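Local atomic coordinates of phosphoglycerol transferase GacH (Streptococcus pyogenes MGAS5005, PDB entry 6DGM), a protein that transfers sn-glycerol-1-phosphate, probably onto rhamnose polysaccharides of the streptococcal cell wall, through a manganese-binding domain of a membrane protein. Residues E47-P52 / P66-I71; H62-N67 / E218-E223; A121-I126 / S153-S158. One frame throughout, in Å; residues are numbered along the deposited sequence.

Interaction 1 of 3, residues E47-P52 / P66-I71; sequences ESLSDP and PNIKAI. With MN (manganese (II) ion), chain C; 1GP (sn-glycerol-1-phosphate), chain D.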
ATOM      1  N   GLU A  47       5.070  -7.954  -3.548  1.00 14.30           N
ATOM      2  CA  GLU A  47       6.131  -8.298  -2.616  1.00 14.28           C
ATOM      3  C   GLU A  47       7.504  -7.996  -3.185  1.00 13.94           C
ATOM      4  O   GLU A  47       7.871  -8.481  -4.252  1.00 14.23           O
ATOM      5  CB  GLU A  47       6.002  -9.788  -2.303  1.00 14.37           C
ATOM      6  CG  GLU A  47       7.115 -10.373  -1.416  1.00 15.71           C
ATOM      7  CD  GLU A  47       7.264  -9.623  -0.111  1.00 16.63           C
ATOM      8  OE1 GLU A  47       8.344  -9.042   0.101  1.00 16.95           O
ATOM      9  OE2 GLU A  47       6.315  -9.615   0.692  1.00 16.14           O
ATOM     10  N   SER A  48       8.256  -7.202  -2.449  1.00 13.93           N
ATOM     11  CA  SER A  48       9.654  -6.906  -2.725  1.00 15.38           C
ATOM     12  C   SER A  48       9.890  -6.214  -4.059  1.00 16.35           C
ATOM     13  O   SER A  48      11.025  -6.203  -4.541  1.00 17.42           O
ATOM     14  CB  SER A  48      10.511  -8.178  -2.628  1.00 16.38           C
ATOM     15  OG  SER A  48      10.578  -8.645  -1.298  1.00 16.41           O
ATOM     16  N   LEU A  49       8.884  -5.596  -4.668  1.00 15.36           N
ATOM     17  CA  LEU A  49       9.076  -4.983  -5.977  1.00 16.46           C
ATOM     18  C   LEU A  49       9.692  -3.586  -5.887  1.00 16.40           C
ATOM     19  O   LEU A  49       9.116  -2.664  -5.304  1.00 16.95           O
ATOM     20  CB  LEU A  49       7.759  -4.939  -6.752  1.00 17.35           C
ATOM     21  CG  LEU A  49       7.945  -4.376  -8.169  1.00 20.42           C
ATOM     22  CD1 LEU A  49       7.130  -5.170  -9.160  1.00 20.59           C
ATOM     23  CD2 LEU A  49       7.593  -2.895  -8.241  1.00 22.29           C
ATOM     24  N   SER A  50      10.827  -3.403  -6.549  1.00 16.25           N
ATOM     25  CA  SER A  50      11.462  -2.096  -6.578  1.00 16.38           C
ATOM     26  C   SER A  50      12.493  -2.088  -7.698  1.00 16.22           C
ATOM     27  O   SER A  50      13.314  -3.009  -7.805  1.00 16.61           O
ATOM     28  CB  SER A  50      12.118  -1.777  -5.228  1.00 17.58           C
ATOM     29  OG  SER A  50      12.496  -0.406  -5.156  1.00 19.25           O
ATOM     30  N   ASP A  51      12.458  -1.044  -8.514  1.00 17.27           N
ATOM     31  CA  ASP A  51      13.288  -0.981  -9.702  1.00 19.27           C
ATOM     32  C   ASP A  51      14.754  -1.014  -9.316  1.00 20.19           C
ATOM     33  O   ASP A  51      15.226  -0.092  -8.650  1.00 21.45           O
ATOM     34  CB  ASP A  51      12.994   0.317 -10.447  1.00 21.17           C
ATOM     35  CG  ASP A  51      13.635   0.374 -11.819  1.00 25.83           C
ATOM     36  OD1 ASP A  51      14.506  -0.465 -12.141  1.00 27.11           O
ATOM     37  OD2 ASP A  51      13.261   1.280 -12.591  1.00 29.01           O
ATOM     38  N   PRO A  52      15.512  -2.034  -9.721  1.00 21.41           N
ATOM     39  CA  PRO A  52      16.945  -2.044  -9.385  1.00 22.91           C
ATOM     40  C   PRO A  52      17.737  -0.906 -10.009  1.00 23.99           C
ATOM     41  O   PRO A  52      18.840  -0.598  -9.535  1.00 24.31           O
ATOM     42  CB  PRO A  52      17.428  -3.418  -9.872  1.00 26.52           C
ATOM     43  CG  PRO A  52      16.368  -3.941 -10.775  1.00 30.38           C
ATOM     44  CD  PRO A  52      15.085  -3.233 -10.470  1.00 23.95           C
ATOM     45  N   PRO A  66       9.952  -2.501 -17.879  1.00 20.32           N
ATOM     46  CA  PRO A  66       9.541  -1.535 -18.919  1.00 21.07           C
ATOM     47  C   PRO A  66       8.051  -1.251 -18.938  1.00 21.27           C
ATOM     48  O   PRO A  66       7.655  -0.089 -19.107  1.00 22.53           O
ATOM     49  CB  PRO A  66      10.025  -2.185 -20.225  1.00 23.87           C
ATOM     50  CG  PRO A  66      10.047  -3.645 -19.913  1.00 24.70           C
ATOM     51  CD  PRO A  66      10.480  -3.747 -18.473  1.00 22.90           C
ATOM     52  N   ASN A  67       7.208  -2.269 -18.735  1.00 21.26           N
ATOM     53  CA  ASN A  67       5.768  -2.033 -18.751  1.00 21.79           C
ATOM     54  C   ASN A  67       5.323  -1.247 -17.525  1.00 21.11           C
ATOM     55  O   ASN A  67       4.464  -0.367 -17.621  1.00 21.54           O
ATOM     56  CB  ASN A  67       5.003  -3.352 -18.837  1.00 22.88           C
ATOM     57  CG  ASN A  67       5.268  -4.087 -20.135  1.00 26.31           C
ATOM     58  OD1 ASN A  67       4.968  -3.586 -21.217  1.00 29.98           O
ATOM     59  ND2 ASN A  67       5.845  -5.267 -20.036  1.00 26.27           N
ATOM     60  N   ILE A  68       5.892  -1.550 -16.363  1.00 19.66           N
ATOM     61  CA  ILE A  68       5.503  -0.814 -15.166  1.00 19.59           C
ATOM     62  C   ILE A  68       5.989   0.622 -15.242  1.00 19.77           C
ATOM     63  O   ILE A  68       5.281   1.551 -14.823  1.00 19.69           O
ATOM     64  CB  ILE A  68       5.958  -1.573 -13.908  1.00 21.12           C
ATOM     65  CG1 ILE A  68       5.019  -2.772 -13.681  1.00 20.62           C
ATOM     66  CG2 ILE A  68       5.935  -0.643 -12.683  1.00 22.15           C
ATOM     67  CD1 ILE A  68       5.481  -3.747 -12.615  1.00 19.96           C
ATOM     68  N   LYS A  69       7.152   0.856 -15.851  1.00 19.62           N
ATOM     69  CA  LYS A  69       7.601   2.232 -16.016  1.00 21.53           C
ATOM     70  C   LYS A  69       6.669   2.998 -16.941  1.00 22.48           C
ATOM     71  O   LYS A  69       6.380   4.178 -16.703  1.00 22.90           O
ATOM     72  CB  LYS A  69       9.032   2.286 -16.520  1.00 24.35           C
ATOM     73  CG  LYS A  69      10.041   1.883 -15.443  1.00 31.26           C
ATOM     74  CD  LYS A  69      11.406   2.491 -15.706  1.00 42.22           C
ATOM     75  CE  LYS A  69      12.178   1.726 -16.757  1.00 49.53           C
ATOM     76  NZ  LYS A  69      13.340   1.001 -16.146  1.00 51.75           N
ATOM     77  N   ALA A  70       6.172   2.337 -17.986  1.00 22.33           N
ATOM     78  CA  ALA A  70       5.236   2.984 -18.892  1.00 23.18           C
ATOM     79  C   ALA A  70       3.917   3.282 -18.190  1.00 22.03           C
ATOM     80  O   ALA A  70       3.292   4.319 -18.440  1.00 23.22           O
ATOM     81  CB  ALA A  70       5.000   2.090 -20.099  1.00 24.77           C
ATOM     82  N   ILE A  71       3.462   2.368 -17.339  1.00 20.81           N
ATOM     83  CA  ILE A  71       2.260   2.626 -16.554  1.00 21.55           C
ATOM     84  C   ILE A  71       2.472   3.841 -15.658  1.00 21.96           C
ATOM     85  O   ILE A  71       1.632   4.749 -15.601  1.00 21.53           O
ATOM     86  CB  ILE A  71       1.864   1.372 -15.753  1.00 22.01           C
ATOM     87  CG1 ILE A  71       1.412   0.267 -16.706  1.00 22.72           C
ATOM     88  CG2 ILE A  71       0.774   1.729 -14.741  1.00 23.17           C
ATOM     89  CD1 ILE A  71       1.533  -1.127 -16.116  1.00 23.96           C
TER
HETATM   90 MN    MN C 901       7.510  -8.135   1.967  1.00 17.49          MN
HETATM   91  C3  1GP D 902       4.352 -13.895   4.045  1.00 23.31           C
HETATM   92  O3  1GP D 902       3.679 -11.580   3.674  1.00 19.67           O
HETATM   93  C2  1GP D 902       4.595 -12.440   4.383  1.00 23.68           C
HETATM   94  O2  1GP D 902       3.117 -14.383   4.562  1.00 23.95           O
HETATM   95  C1  1GP D 902       6.029 -12.042   4.064  1.00 28.60           C
HETATM   96  O1P 1GP D 902       6.343 -10.780   4.662  1.00 29.62           O
HETATM   97  O2P 1GP D 902       8.374  -9.743   3.293  1.00 28.89           O
HETATM   98  O3P 1GP D 902       7.916  -9.288   5.844  1.00 27.93           O
HETATM   99  O4P 1GP D 902       8.726 -11.565   5.048  1.00 32.71           O
HETATM  100  P   1GP D 902       7.892 -10.301   4.677  1.00 28.91           P
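Leu-49 and Ile-68 reach toward each other and meet tip to tip, with CD1 of Leu-49 4.1 Å from CD1 of Ile-68. Leu-49 gets there because its CG stands anti to the backbone N (chi1 -177°), which sends the isobutyl group out of the loop toward the helix. Both branched aliphatic chains also lie against Phe-267, so the pair packs on strand 263-269 of the central sheet. Next to it Asp-51 and Lys-69 cross at about a right angle, in a long salt bridge of 3.6 Å from OD2 of Asp-51 to NZ of Lys-69. The lysine chain bends at chi3 and chi4 to bring its ammonium group in; the closer partner of that group is Asp-63, and Asp-51 is a second, more distant one. The other carboxylate oxygen of Asp-51, OD1, accepts from the backbone N of Asp-53, a bond that probably steadies the carboxylate.

At the other end of the loop Glu-47 grips the manganese ion with both carboxylate oxygens, OE1 at 2.2 Å and OE2 at 2.3 Å from the metal. A glutamate suits this place, since its two oxygens can bind the ion together, and the bend at chi2 (55°) turns them to it. O2P of the sn-glycerol-1-phosphate lies 2.3 Å from manganese, and Thr-89, Asp-270 and His-271 complete the ligand set. In the second shell OG of Ser-48 donates to the anti lone pair of OE1 of Glu-47, at 2.7 Å, which leaves the side facing OE2 to the metal. The backbone N of Ser-48 is bound by Asp-270, and that of Glu-47 by Thr-205. A metal-binding acid just beyond a central strand, here 40-46, is a feature of the alkaline phosphatase/sulfatase fold to which the LTA-synthase-like enzymes belong.

Interaction 2 of 3, residues H62-N67 / E218-E223; sequences HDVLPN and EEIVAE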
ATOM      1  N   HIS A  62      19.260  -5.508 -19.044  1.00 29.30           N
ATOM      2  CA  HIS A  62      18.033  -5.101 -19.700  1.00 30.35           C
ATOM      3  C   HIS A  62      17.141  -4.413 -18.681  1.00 29.01           C
ATOM      4  O   HIS A  62      17.238  -4.656 -17.480  1.00 27.00           O
ATOM      5  CB  HIS A  62      17.249  -6.307 -20.242  1.00 32.76           C
ATOM      6  CG  HIS A  62      17.977  -7.083 -21.289  1.00 37.62           C
ATOM      7  ND1 HIS A  62      19.070  -7.873 -21.006  1.00 40.00           N
ATOM      8  CD2 HIS A  62      17.767  -7.192 -22.622  1.00 40.23           C
ATOM      9  CE1 HIS A  62      19.505  -8.430 -22.124  1.00 40.84           C
ATOM     10  NE2 HIS A  62      18.733  -8.032 -23.117  1.00 40.73           N
ATOM     11  N   ASP A  63      16.261  -3.556 -19.176  1.00 29.51           N
ATOM     12  CA  ASP A  63      15.207  -3.003 -18.340  1.00 27.67           C
ATOM     13  C   ASP A  63      14.241  -4.128 -18.001  1.00 25.66           C
ATOM     14  O   ASP A  63      13.726  -4.799 -18.904  1.00 26.95           O
ATOM     15  CB  ASP A  63      14.497  -1.905 -19.121  1.00 29.31           C
ATOM     16  CG  ASP A  63      13.509  -1.131 -18.289  1.00 31.63           C
ATOM     17  OD1 ASP A  63      13.238  -1.503 -17.126  1.00 31.13           O
ATOM     18  OD2 ASP A  63      12.997  -0.123 -18.806  1.00 34.87           O
ATOM     19  N   VAL A  64      14.013  -4.362 -16.705  1.00 23.21           N
ATOM     20  CA  VAL A  64      13.135  -5.450 -16.279  1.00 23.63           C
ATOM     21  C   VAL A  64      11.780  -4.953 -15.808  1.00 22.03           C
ATOM     22  O   VAL A  64      10.922  -5.768 -15.451  1.00 22.26           O
ATOM     23  CB  VAL A  64      13.795  -6.366 -15.224  1.00 24.02           C
ATOM     24  CG1 VAL A  64      15.028  -7.038 -15.840  1.00 25.01           C
ATOM     25  CG2 VAL A  64      14.148  -5.598 -13.956  1.00 24.15           C
ATOM     26  N   LEU A  65      11.565  -3.642 -15.791  1.00 20.65           N
ATOM     27  CA  LEU A  65      10.253  -3.088 -15.482  1.00 19.20           C
ATOM     28  C   LEU A  65       9.782  -2.153 -16.594  1.00 19.47           C
ATOM     29  O   LEU A  65       9.238  -1.082 -16.303  1.00 20.62           O
ATOM     30  CB  LEU A  65      10.300  -2.344 -14.147  1.00 19.99           C
ATOM     31  CG  LEU A  65      10.548  -3.208 -12.909  1.00 21.61           C
ATOM     32  CD1 LEU A  65      10.524  -2.324 -11.665  1.00 24.30           C
ATOM     33  CD2 LEU A  65       9.527  -4.313 -12.761  1.00 20.17           C
ATOM     34  N   PRO A  66       9.952  -2.501 -17.879  1.00 20.32           N
ATOM     35  CA  PRO A  66       9.541  -1.535 -18.919  1.00 21.07           C
ATOM     36  C   PRO A  66       8.051  -1.251 -18.938  1.00 21.27           C
ATOM     37  O   PRO A  66       7.655  -0.089 -19.107  1.00 22.53           O
ATOM     38  CB  PRO A  66      10.025  -2.185 -20.225  1.00 23.87           C
ATOM     39  CG  PRO A  66      10.047  -3.645 -19.913  1.00 24.70           C
ATOM     40  CD  PRO A  66      10.480  -3.747 -18.473  1.00 22.90           C
ATOM     41  N   ASN A  67       7.208  -2.269 -18.735  1.00 21.26           N
ATOM     42  CA  ASN A  67       5.768  -2.033 -18.751  1.00 21.79           C
ATOM     43  C   ASN A  67       5.323  -1.247 -17.525  1.00 21.11           C
ATOM     44  O   ASN A  67       4.464  -0.367 -17.621  1.00 21.54           O
ATOM     45  CB  ASN A  67       5.003  -3.352 -18.837  1.00 22.88           C
ATOM     46  CG  ASN A  67       5.268  -4.087 -20.135  1.00 26.31           C
ATOM     47  OD1 ASN A  67       4.968  -3.586 -21.217  1.00 29.98           O
ATOM     48  ND2 ASN A  67       5.845  -5.267 -20.036  1.00 26.27           N
ATOM     49  N   GLU A 218      17.696 -16.041 -19.616  1.00 22.02           N
ATOM     50  CA  GLU A 218      19.126 -16.085 -19.333  1.00 23.24           C
ATOM     51  C   GLU A 218      19.834 -14.827 -19.801  1.00 23.68           C
ATOM     52  O   GLU A 218      20.898 -14.493 -19.263  1.00 24.16           O
ATOM     53  CB  GLU A 218      19.767 -17.320 -19.963  1.00 27.26           C
ATOM     54  CG  GLU A 218      19.716 -17.363 -21.455  1.00 34.00           C
ATOM     55  CD  GLU A 218      20.314 -18.665 -21.980  1.00 39.92           C
ATOM     56  OE1 GLU A 218      19.924 -19.104 -23.083  1.00 43.07           O
ATOM     57  OE2 GLU A 218      21.159 -19.244 -21.262  1.00 40.58           O
ATOM     58  N   GLU A 219      19.265 -14.116 -20.775  1.00 23.58           N
ATOM     59  CA  GLU A 219      19.880 -12.884 -21.249  1.00 26.13           C
ATOM     60  C   GLU A 219      19.829 -11.776 -20.199  1.00 24.99           C
ATOM     61  O   GLU A 219      20.587 -10.803 -20.305  1.00 27.04           O
ATOM     62  CB  GLU A 219      19.213 -12.413 -22.542  1.00 32.01           C
ATOM     63  CG  GLU A 219      17.714 -12.169 -22.450  1.00 38.17           C
ATOM     64  CD  GLU A 219      16.867 -13.404 -22.791  1.00 43.03           C
ATOM     65  OE1 GLU A 219      17.342 -14.549 -22.605  1.00 36.68           O
ATOM     66  OE2 GLU A 219      15.711 -13.220 -23.249  1.00 47.47           O
ATOM     67  N   ILE A 220      18.966 -11.895 -19.200  1.00 21.84           N
ATOM     68  CA  ILE A 220      18.925 -10.907 -18.124  1.00 22.43           C
ATOM     69  C   ILE A 220      19.997 -11.263 -17.110  1.00 22.54           C
ATOM     70  O   ILE A 220      19.937 -12.322 -16.473  1.00 22.72           O
ATOM     71  CB  ILE A 220      17.540 -10.848 -17.465  1.00 23.02           C
ATOM     72  CG1 ILE A 220      16.502 -10.322 -18.450  1.00 24.74           C
ATOM     73  CG2 ILE A 220      17.586  -9.974 -16.202  1.00 24.25           C
ATOM     74  CD1 ILE A 220      15.117 -10.401 -17.917  1.00 25.93           C
ATOM     75  N   VAL A 221      20.988 -10.393 -16.971  1.00 23.42           N
ATOM     76  CA  VAL A 221      22.074 -10.592 -16.020  1.00 24.59           C
ATOM     77  C   VAL A 221      22.299  -9.261 -15.318  1.00 26.17           C
ATOM     78  O   VAL A 221      22.140  -8.191 -15.909  1.00 27.10           O
ATOM     79  CB  VAL A 221      23.374 -11.095 -16.679  1.00 28.83           C
ATOM     80  CG1 VAL A 221      23.146 -12.452 -17.344  1.00 27.92           C
ATOM     81  CG2 VAL A 221      23.894 -10.102 -17.662  1.00 34.45           C
ATOM     82  N   ALA A 222      22.660  -9.333 -14.046  1.00 27.82           N
ATOM     83  CA  ALA A 222      22.814  -8.134 -13.239  1.00 29.70           C
ATOM     84  C   ALA A 222      24.048  -8.295 -12.370  1.00 29.70           C
ATOM     85  O   ALA A 222      24.441  -9.409 -12.003  1.00 30.84           O
ATOM     86  CB  ALA A 222      21.578  -7.861 -12.382  1.00 29.70           C
ATOM     87  N   GLU A 223      24.684  -7.173 -12.080  1.00 29.53           N
ATOM     88  CA  GLU A 223      25.828  -7.186 -11.188  1.00 29.62           C
ATOM     89  C   GLU A 223      25.845  -5.867 -10.438  1.00 27.09           C
ATOM     90  O   GLU A 223      25.251  -4.876 -10.869  1.00 28.00           O
ATOM     91  CB  GLU A 223      27.140  -7.398 -11.938  1.00 35.30           C
ATOM     92  CG  GLU A 223      27.453  -6.326 -12.950  1.00 45.54           C
ATOM     93  CD  GLU A 223      28.720  -6.620 -13.721  1.00 57.07           C
ATOM     94  OE1 GLU A 223      29.084  -7.809 -13.833  1.00 58.19           O
ATOM     95  OE2 GLU A 223      29.352  -5.658 -14.210  1.00 64.86           O
TER
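His-62 and Ile-220 bring their backbones closest, with 6.1 Å between the CA atoms of His-62 and Ile-220, yet no hydrogen bond joins the two segments. Each is largely loop: 62-67 turns from an extended start into helix 66-74, while 218-223 runs into a short strand. The turn is an Asx turn, in which OD1 of Asp-63 accepts from N of Leu-65 at 3.0 Å; the N-H comes from above the carboxylate plane, 41° out of it, and the same oxygen also pairs with Lys-69. Leu-65 occupies the N-cap position, and Pro-66 suits the first helical residue because no N-H is needed there.

Two side-chain meetings join the segments. The His-62 ring comes obliquely to the carbonyl of Glu-219, placing CE1 of His-62 3.2 Å from O of Glu-219, while ND1 has too poor an angle for a bond to that oxygen, which is hydrogen-bonded to OG of Ser-61. The CB of Glu-219 also lies beside the ring, but the carboxylate leads away. Deeper in, CG1 of Val-64 fits against two methyls of Ile-220, CG2 at 3.9 Å and CD1 at 4.0 Å. With CG1 of Val-64 anti to the carbonyl carbon (chi1 -63°), this branch is the one turned to the isoleucine. Both residues, branched at CB, suit this buried place by bringing methyls close to the backbone, whereas polar His-62 and Glu-219 suit the solvent-exposed side.

The contact lies just beyond the two-stranded sheet 58-60/222-224, where backbone bonds pair Glu-223 with Thr-59 and, one step past the strands, Val-221 with Ser-61. Helix 229-257 backs both segments: its Arg-240 binds O of Ile-220, and its Asp-246 receives N of Asn-67.

Interaction 3 of 3, residues A121-I126 / S153-S158; sequences AKPHTI and SNLGFS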
ATOM      1  N   ALA A 121     -10.466  -0.147  19.060  1.00 22.49           N
ATOM      2  CA  ALA A 121     -11.838  -0.511  19.395  1.00 24.56           C
ATOM      3  C   ALA A 121     -12.734  -0.594  18.172  1.00 25.56           C
ATOM      4  O   ALA A 121     -13.707  -1.364  18.175  1.00 28.00           O
ATOM      5  CB  ALA A 121     -12.427   0.511  20.372  1.00 26.11           C
ATOM      6  N   LYS A 122     -12.470   0.215  17.148  1.00 24.70           N
ATOM      7  CA  LYS A 122     -13.323   0.333  15.980  1.00 24.78           C
ATOM      8  C   LYS A 122     -12.462   0.798  14.806  1.00 23.04           C
ATOM      9  O   LYS A 122     -12.561   1.959  14.387  1.00 25.87           O
ATOM     10  CB  LYS A 122     -14.473   1.303  16.232  1.00 31.19           C
ATOM     11  CG  LYS A 122     -15.449   0.827  17.309  1.00 42.40           C
ATOM     12  CD  LYS A 122     -16.638   1.782  17.472  1.00 51.36           C
ATOM     13  CE  LYS A 122     -17.616   1.256  18.518  1.00 56.74           C
ATOM     14  NZ  LYS A 122     -18.787   2.155  18.710  1.00 61.52           N
ATOM     15  N   PRO A 123     -11.629  -0.071  14.252  1.00 21.96           N
ATOM     16  CA  PRO A 123     -10.675   0.373  13.223  1.00 22.93           C
ATOM     17  C   PRO A 123     -11.366   0.836  11.949  1.00 22.94           C
ATOM     18  O   PRO A 123     -12.181   0.114  11.367  1.00 26.78           O
ATOM     19  CB  PRO A 123      -9.809  -0.873  12.977  1.00 24.44           C
ATOM     20  CG  PRO A 123     -10.638  -2.008  13.422  1.00 26.43           C
ATOM     21  CD  PRO A 123     -11.492  -1.507  14.558  1.00 24.90           C
ATOM     22  N   HIS A 124     -11.011   2.044  11.506  1.00 20.42           N
ATOM     23  CA  HIS A 124     -11.514   2.612  10.258  1.00 18.06           C
ATOM     24  C   HIS A 124     -10.526   2.378   9.124  1.00 18.09           C
ATOM     25  O   HIS A 124      -9.329   2.639   9.272  1.00 19.31           O
ATOM     26  CB  HIS A 124     -11.806   4.096  10.434  1.00 17.48           C
ATOM     27  CG  HIS A 124     -12.990   4.341  11.308  1.00 20.02           C
ATOM     28  ND1 HIS A 124     -14.283   4.207  10.845  1.00 21.71           N
ATOM     29  CD2 HIS A 124     -13.092   4.661  12.623  1.00 22.54           C
ATOM     30  CE1 HIS A 124     -15.126   4.460  11.831  1.00 23.34           C
ATOM     31  NE2 HIS A 124     -14.430   4.727  12.921  1.00 22.66           N
ATOM     32  N   THR A 125     -11.041   1.866   8.000  1.00 17.88           N
ATOM     33  CA  THR A 125     -10.229   1.510   6.848  1.00 17.45           C
ATOM     34  C   THR A 125     -11.017   1.790   5.569  1.00 17.07           C
ATOM     35  O   THR A 125     -12.241   1.967   5.585  1.00 17.79           O
ATOM     36  CB  THR A 125      -9.855   0.015   6.838  1.00 18.31           C
ATOM     37  OG1 THR A 125     -11.042  -0.768   6.655  1.00 20.10           O
ATOM     38  CG2 THR A 125      -9.139  -0.405   8.120  1.00 17.93           C
ATOM     39  N   ILE A 126     -10.300   1.800   4.445  1.00 16.89           N
ATOM     40  CA  ILE A 126     -10.938   2.005   3.146  1.00 18.70           C
ATOM     41  C   ILE A 126     -12.015   0.960   2.889  1.00 17.60           C
ATOM     42  O   ILE A 126     -12.990   1.230   2.187  1.00 18.21           O
ATOM     43  CB  ILE A 126      -9.861   2.044   2.043  1.00 20.80           C
ATOM     44  CG1 ILE A 126     -10.478   2.197   0.654  1.00 23.23           C
ATOM     45  CG2 ILE A 126      -8.983   0.785   2.087  1.00 21.18           C
ATOM     46  CD1 ILE A 126     -11.327   3.430   0.489  1.00 25.94           C
ATOM     47  N   SER A 153     -10.832 -10.955   9.274  1.00 15.49           N
ATOM     48  CA  SER A 153     -12.081 -11.362   9.906  1.00 15.70           C
ATOM     49  C   SER A 153     -12.701 -10.211  10.693  1.00 15.99           C
ATOM     50  O   SER A 153     -13.903  -9.947  10.594  1.00 16.67           O
ATOM     51  CB  SER A 153     -11.839 -12.576  10.799  1.00 20.87           C
ATOM     52  OG  SER A 153     -13.032 -12.918  11.492  1.00 26.42           O
ATOM     53  N   ASN A 154     -11.890  -9.508  11.479  1.00 15.93           N
ATOM     54  CA  ASN A 154     -12.435  -8.400  12.258  1.00 16.27           C
ATOM     55  C   ASN A 154     -12.804  -7.207  11.397  1.00 16.65           C
ATOM     56  O   ASN A 154     -13.633  -6.390  11.823  1.00 17.68           O
ATOM     57  CB  ASN A 154     -11.463  -8.006  13.350  1.00 16.97           C
ATOM     58  CG  ASN A 154     -11.568  -8.906  14.546  1.00 19.24           C
ATOM     59  OD1 ASN A 154     -12.652  -9.087  15.109  1.00 18.79           O
ATOM     60  ND2 ASN A 154     -10.467  -9.507  14.925  1.00 22.39           N
ATOM     61  N   LEU A 155     -12.217  -7.094  10.210  1.00 15.47           N
ATOM     62  CA  LEU A 155     -12.627  -6.105   9.222  1.00 16.09           C
ATOM     63  C   LEU A 155     -13.810  -6.583   8.396  1.00 15.91           C
ATOM     64  O   LEU A 155     -14.206  -5.896   7.457  1.00 16.82           O
ATOM     65  CB  LEU A 155     -11.462  -5.738   8.303  1.00 16.44           C
ATOM     66  CG  LEU A 155     -10.320  -4.955   8.956  1.00 16.62           C
ATOM     67  CD1 LEU A 155      -9.209  -4.663   7.968  1.00 16.47           C
ATOM     68  CD2 LEU A 155     -10.840  -3.667   9.596  1.00 16.62           C
ATOM     69  N   GLY A 156     -14.388  -7.734   8.730  1.00 16.09           N
ATOM     70  CA  GLY A 156     -15.621  -8.162   8.099  1.00 16.55           C
ATOM     71  C   GLY A 156     -15.480  -8.632   6.673  1.00 16.14           C
ATOM     72  O   GLY A 156     -16.445  -8.521   5.890  1.00 16.36           O
ATOM     73  N   PHE A 157     -14.326  -9.158   6.295  1.00 15.28           N
ATOM     74  CA  PHE A 157     -14.115  -9.597   4.926  1.00 16.12           C
ATOM     75  C   PHE A 157     -14.849 -10.909   4.684  1.00 18.16           C
ATOM     76  O   PHE A 157     -14.880 -11.793   5.547  1.00 21.02           O
ATOM     77  CB  PHE A 157     -12.622  -9.771   4.642  1.00 15.55           C
ATOM     78  CG  PHE A 157     -11.935  -8.502   4.194  1.00 14.94           C
ATOM     79  CD1 PHE A 157     -12.022  -7.340   4.941  1.00 14.56           C
ATOM     80  CD2 PHE A 157     -11.208  -8.478   3.019  1.00 14.81           C
ATOM     81  CE1 PHE A 157     -11.383  -6.163   4.526  1.00 14.40           C
ATOM     82  CE2 PHE A 157     -10.583  -7.313   2.596  1.00 14.66           C
ATOM     83  CZ  PHE A 157     -10.684  -6.147   3.342  1.00 14.42           C
ATOM     84  N   SER A 158     -15.421 -11.041   3.498  1.00 17.69           N
ATOM     85  CA  SER A 158     -16.170 -12.248   3.184  1.00 20.95           C
ATOM     86  C   SER A 158     -15.262 -13.385   2.751  1.00 19.21           C
ATOM     87  O   SER A 158     -15.579 -14.557   2.993  1.00 20.76           O
ATOM     88  CB  SER A 158     -17.166 -11.937   2.070  1.00 27.59           C
ATOM     89  OG  SER A 158     -17.773 -13.122   1.584  1.00 33.89           O
TER
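Leu-155 points its CD2 methyl at two residues of the facing loop, Thr-125 and Pro-123. The closer packing is with Thr-125: the two side chains meet tip to tip, CD2 of Leu-155 lying 4.0 Å from CG2 of Thr-125 and 4.1 Å from its OG1. Both branches of the threonine thus lie near the methyl, and its hydroxyl is satisfied by a hydrogen bond with OG of Ser-127. Pro-123 lies obliquely to the leucine, its CG 4.2 Å from CD2 of Leu-155; a rigid ring offers a compact apolar surface. With CG anti to the carbonyl carbon (chi1 -69°), the leucine chain extends to bring its end nearer the loop.

Outward the contact loosens. Asn-154, exposed, makes no contact with the facing loop, and His-124 turns from the interface to stack on Phe-379. Gly-156, with positive phi (73°), is the C-prime residue of a Schellman motif closing helix 148-154, and a backbone of that sign suits a residue without a side chain. Beyond it Phe-157 packs on strands 135-139 and 200-204, and the backbone of Ser-158 bonds to that of Arg-135 as the chain enters edge strand 159-162 of the central sheet.

In the fold
Interactions 1 and 2 are neighbours, their centres 11 Å apart, and both use helix 66-74: Pro-66 and Asn-67 belong to each. They touch directly through the salt bridge of Lys-69 with Asp-63 and through the packing of Leu-65 on Asp-51, so the loop leaving the manganese site is tied to the small sheet 58-60/222-224. Interaction 3 lies on the opposite side of the chain's centre, with centres 30 Å from interaction 1 and 40 Å from interaction 2. In sequence it follows interaction 1 and is nested within the span of chain that interaction 2 closes. All three lie within the sulfatase-family region, interaction 3 beside edge strand 159-162 and interactions 1 and 2 by helix 229-257.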